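Long-range contact in Pa14_01140 (Pseudomonas aeruginosa, PDB 6OX6), which acts as the immunity protein of the type VI secretion toxin Tas1 and probably helps prevent the toxin's premature activation: residues 7-15 and 24-32. Sequence-based numbering, arbitrary orientation.
Sequences EAFARRDIY and TYRWDHRQG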
loop_
_atom_site.group_PDB
_atom_site.type_symbol
_atom_site.label_atom_id
_atom_site.label_comp_id
_atom_site.label_asym_id
_atom_site.label_seq_id
_atom_site.Cartn_x
_atom_site.Cartn_y
_atom_site.Cartn_z
ATOM N N GLU B 7 14.704 14.475 9.450
ATOM C CA GLU B 7 14.883 15.680 10.253
ATOM C C GLU B 7 13.762 15.898 11.267
ATOM O O GLU B 7 14.027 16.121 12.458
ATOM C CB GLU B 7 15.056 16.890 9.336
ATOM C CG GLU B 7 16.550 17.238 9.345
ATOM C CD GLU B 7 16.849 18.488 8.483
ATOM O OE1 GLU B 7 17.736 18.478 7.580
ATOM O OE2 GLU B 7 16.243 19.543 8.849
ATOM N N ALA B 8 12.510 15.784 10.823
ATOM C CA ALA B 8 11.357 16.119 11.656
ATOM C C ALA B 8 11.220 15.191 12.859
ATOM O O ALA B 8 10.909 15.642 13.974
ATOM C CB ALA B 8 10.082 16.057 10.817
ATOM N N PHE B 9 11.394 13.879 12.638
ATOM C CA PHE B 9 11.263 12.906 13.711
ATOM C C PHE B 9 12.311 13.101 14.796
ATOM O O PHE B 9 12.113 12.693 15.946
ATOM C CB PHE B 9 11.369 11.501 13.118
ATOM C CG PHE B 9 10.156 11.098 12.343
ATOM C CD1 PHE B 9 10.063 11.375 10.988
ATOM C CD2 PHE B 9 9.087 10.498 12.984
ATOM C CE1 PHE B 9 8.926 11.026 10.274
ATOM C CE2 PHE B 9 7.946 10.139 12.279
ATOM C CZ PHE B 9 7.866 10.410 10.915
ATOM N N ALA B 10 13.453 13.657 14.445
ATOM C CA ALA B 10 14.429 13.948 15.475
ATOM C C ALA B 10 14.189 15.298 16.121
ATOM O O ALA B 10 14.660 15.515 17.238
ATOM C CB ALA B 10 15.845 13.888 14.909
ATOM N N ARG B 11 13.537 16.196 15.388
ATOM C CA ARG B 11 13.151 17.524 15.868
ATOM C C ARG B 11 12.042 17.600 16.941
ATOM O O ARG B 11 12.134 18.400 17.873
ATOM C CB ARG B 11 12.780 18.422 14.684
ATOM C CG ARG B 11 13.966 19.107 14.027
ATOM C CD ARG B 11 13.623 20.528 13.610
ATOM N NE ARG B 11 12.307 20.611 12.986
ATOM C CZ ARG B 11 12.033 20.185 11.756
ATOM N NH1 ARG B 11 12.988 19.642 11.013
ATOM N NH2 ARG B 11 10.805 20.301 11.270
ATOM N N ARG B 12 11.002 16.774 16.803
ATOM C CA ARG B 12 9.853 16.825 17.694
ATOM C C ARG B 12 8.859 15.691 17.522
ATOM O O ARG B 12 8.968 14.890 16.602
ATOM C CB ARG B 12 9.059 18.081 17.325
ATOM C CG ARG B 12 8.491 17.993 15.913
ATOM C CD ARG B 12 8.099 19.329 15.306
ATOM N NE ARG B 12 8.109 19.265 13.849
ATOM C CZ ARG B 12 7.089 18.837 13.111
ATOM N NH1 ARG B 12 5.970 18.446 13.690
ATOM N NH2 ARG B 12 7.189 18.803 11.792
ATOM N N ASP B 13 7.895 15.627 18.436
ATOM C CA ASP B 13 6.773 14.725 18.297
ATOM C C ASP B 13 6.069 14.945 16.964
ATOM O O ASP B 13 5.965 16.070 16.472
ATOM C CB ASP B 13 5.793 14.927 19.451
ATOM C CG ASP B 13 6.366 14.483 20.804
ATOM O OD1 ASP B 13 7.546 14.061 20.880
ATOM O OD2 ASP B 13 5.600 14.508 21.787
ATOM N N ILE B 14 5.594 13.850 16.378
ATOM C CA ILE B 14 4.963 13.847 15.062
ATOM C C ILE B 14 3.671 13.049 15.156
ATOM O O ILE B 14 3.677 11.901 15.632
ATOM C CB ILE B 14 5.885 13.230 13.992
ATOM C CG1 ILE B 14 7.217 13.991 13.891
ATOM C CG2 ILE B 14 5.161 13.160 12.636
ATOM C CD1 ILE B 14 7.081 15.328 13.326
ATOM N N TYR B 15 2.580 13.631 14.661
ATOM C CA TYR B 15 1.271 12.987 14.645
ATOM C C TYR B 15 0.804 12.884 13.195
ATOM O O TYR B 15 0.883 13.862 12.439
ATOM C CB TYR B 15 0.266 13.763 15.508
ATOM C CG TYR B 15 0.718 13.892 16.962
ATOM C CD1 TYR B 15 1.583 14.917 17.360
ATOM C CD2 TYR B 15 0.308 12.970 17.926
ATOM C CE1 TYR B 15 2.007 15.042 18.695
ATOM C CE2 TYR B 15 0.711 13.090 19.277
ATOM C CZ TYR B 15 1.559 14.125 19.645
ATOM O OH TYR B 15 1.958 14.221 20.972
ATOM N N THR B 24 -4.189 6.368 12.628
ATOM C CA THR B 24 -3.309 7.448 13.057
ATOM C C THR B 24 -2.151 6.899 13.895
ATOM O O THR B 24 -2.232 5.827 14.506
ATOM C CB THR B 24 -4.071 8.525 13.864
ATOM O OG1 THR B 24 -4.412 8.021 15.175
ATOM C CG2 THR B 24 -5.349 8.919 13.126
ATOM N N TYR B 25 -1.063 7.664 13.933
ATOM C CA TYR B 25 0.135 7.296 14.673
ATOM C C TYR B 25 0.616 8.488 15.476
ATOM O O TYR B 25 0.400 9.654 15.094
ATOM C CB TYR B 25 1.284 6.817 13.749
ATOM C CG TYR B 25 0.970 5.516 13.035
ATOM C CD1 TYR B 25 0.426 5.520 11.765
ATOM C CD2 TYR B 25 1.171 4.292 13.654
ATOM C CE1 TYR B 25 0.125 4.351 11.121
ATOM C CE2 TYR B 25 0.884 3.121 13.019
ATOM C CZ TYR B 25 0.362 3.151 11.759
ATOM O OH TYR B 25 0.068 1.983 11.113
ATOM N N ARG B 26 1.255 8.172 16.603
ATOM C CA ARG B 26 1.920 9.151 17.443
ATOM C C ARG B 26 3.380 8.745 17.585
ATOM O O ARG B 26 3.684 7.606 17.971
ATOM C CB ARG B 26 1.234 9.249 18.805
ATOM C CG ARG B 26 1.999 10.077 19.835
ATOM C CD ARG B 26 1.231 10.099 21.185
ATOM N NE ARG B 26 1.174 8.808 21.858
ATOM C CZ ARG B 26 2.049 8.416 22.789
ATOM N NH1 ARG B 26 3.062 9.208 23.144
ATOM N NH2 ARG B 26 1.921 7.226 23.368
ATOM N N TRP B 27 4.275 9.665 17.241
ATOM C CA TRP B 27 5.708 9.504 17.440
ATOM C C TRP B 27 6.165 10.366 18.613
ATOM O O TRP B 27 5.851 11.557 18.689
ATOM C CB TRP B 27 6.445 9.867 16.152
ATOM C CG TRP B 27 7.919 10.154 16.263
ATOM C CD1 TRP B 27 8.517 11.382 16.233
ATOM C CD2 TRP B 27 8.985 9.191 16.394
ATOM N NE1 TRP B 27 9.883 11.246 16.346
ATOM C CE2 TRP B 27 10.194 9.912 16.448
ATOM C CE3 TRP B 27 9.029 7.789 16.480
ATOM C CZ2 TRP B 27 11.435 9.283 16.570
ATOM C CZ3 TRP B 27 10.262 7.161 16.605
ATOM C CH2 TRP B 27 11.451 7.912 16.643
ATOM N N ASP B 28 6.894 9.765 19.526
ATOM C CA ASP B 28 7.475 10.450 20.674
ATOM C C ASP B 28 8.977 10.502 20.417
ATOM O O ASP B 28 9.653 9.469 20.455
ATOM C CB ASP B 28 7.129 9.689 21.958
ATOM C CG ASP B 28 7.677 10.347 23.225
ATOM O OD1 ASP B 28 8.679 11.098 23.174
ATOM O OD2 ASP B 28 7.114 10.061 24.294
ATOM N N HIS B 29 9.507 11.689 20.119
ATOM C CA HIS B 29 10.903 11.714 19.699
ATOM C C HIS B 29 11.848 11.424 20.870
ATOM O O HIS B 29 12.859 10.739 20.689
ATOM C CB HIS B 29 11.231 13.038 19.006
ATOM C CG HIS B 29 11.481 14.174 19.942
ATOM N ND1 HIS B 29 10.465 14.936 20.476
ATOM C CD2 HIS B 29 12.635 14.683 20.435
ATOM C CE1 HIS B 29 10.980 15.865 21.262
ATOM N NE2 HIS B 29 12.296 15.739 21.245
ATOM N N ARG B 30 11.517 11.887 22.079
ATOM C CA ARG B 30 12.353 11.587 23.241
ATOM C C ARG B 30 12.455 10.084 23.490
ATOM O O ARG B 30 13.555 9.535 23.602
ATOM C CB ARG B 30 11.812 12.299 24.474
ATOM C CG ARG B 30 11.981 13.816 24.425
ATOM C CD ARG B 30 11.476 14.464 25.726
ATOM N NE ARG B 30 12.451 14.413 26.830
ATOM C CZ ARG B 30 12.537 13.437 27.742
ATOM N NH1 ARG B 30 11.713 12.394 27.697
ATOM N NH2 ARG B 30 13.452 13.500 28.711
ATOM N N GLN B 31 11.321 9.394 23.574
ATOM C CA GLN B 31 11.385 7.961 23.831
ATOM C C GLN B 31 11.723 7.153 22.588
ATOM O O GLN B 31 12.122 5.987 22.716
ATOM C CB GLN B 31 10.068 7.462 24.430
ATOM C CG GLN B 31 9.694 8.167 25.729
ATOM C CD GLN B 31 10.808 8.103 26.762
ATOM O OE1 GLN B 31 11.352 7.029 27.034
ATOM N NE2 GLN B 31 11.150 9.258 27.342
ATOM N N GLY B 32 11.555 7.732 21.401
ATOM C CA GLY B 32 11.787 7.002 20.165
ATOM C C GLY B 32 10.717 5.979 19.841
ATOM O O GLY B 32 11.017 4.946 19.216
HETATM O O HOH W 1 4.223 11.454 21.959
#
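The Trp27 indole has a partner on each face and two carbonyl oxygens at its edge. On one face CD2 of Phe9 presses in an edge-to-face stack, the edge of Phe9 toward the face of Trp27, planes at 74°; on the opposite face lies the backbone N of His29, off toward the rim. In the indole plane, Trp27 NE1 donates to a lone pair of Phe9 O at 2.7 Å, and Arg12 O borders the same edge near CD1. Trp27 and Ile14 share a face of the sheet; CG anti to the backbone N (chi1 163°) swings the indole toward Phe9 O and Ile14 CG1, which lies 3.7 Å from Trp27 CD1. Ile14 CG1 also lies over the rim of one face of the Phe9 ring. Backbone bonds Trp27 N to Ile14 O (2.8 Å) and Ile14 N to Trp27 O (3.3 Å) close this antiparallel hydrogen-bonded pair of the hairpin.

The His29 ring has Arg12 CA over one face, while His29 ND1 donates to Asp13 OD1 at 3.1 Å. His29 N donates to Asp13 OD1 (3.2 Å) from the opposite face of the carboxylate plane. On the sheet's other side, the aliphatic part of Arg26 runs alongside the Tyr15 ring, its guanidinium salt-bridged to Glu43.

His29 O is hydrogen-bonded to Lys415 of the Tas1 chain, whose Pro414 packs on Phe9. Indole and carboxylate thus tie helix 7-11 and its exit to the hairpin beside the toxin, and the two N-H donors on Asp13 OD1 probably offset the nearby Asp28 carboxylate.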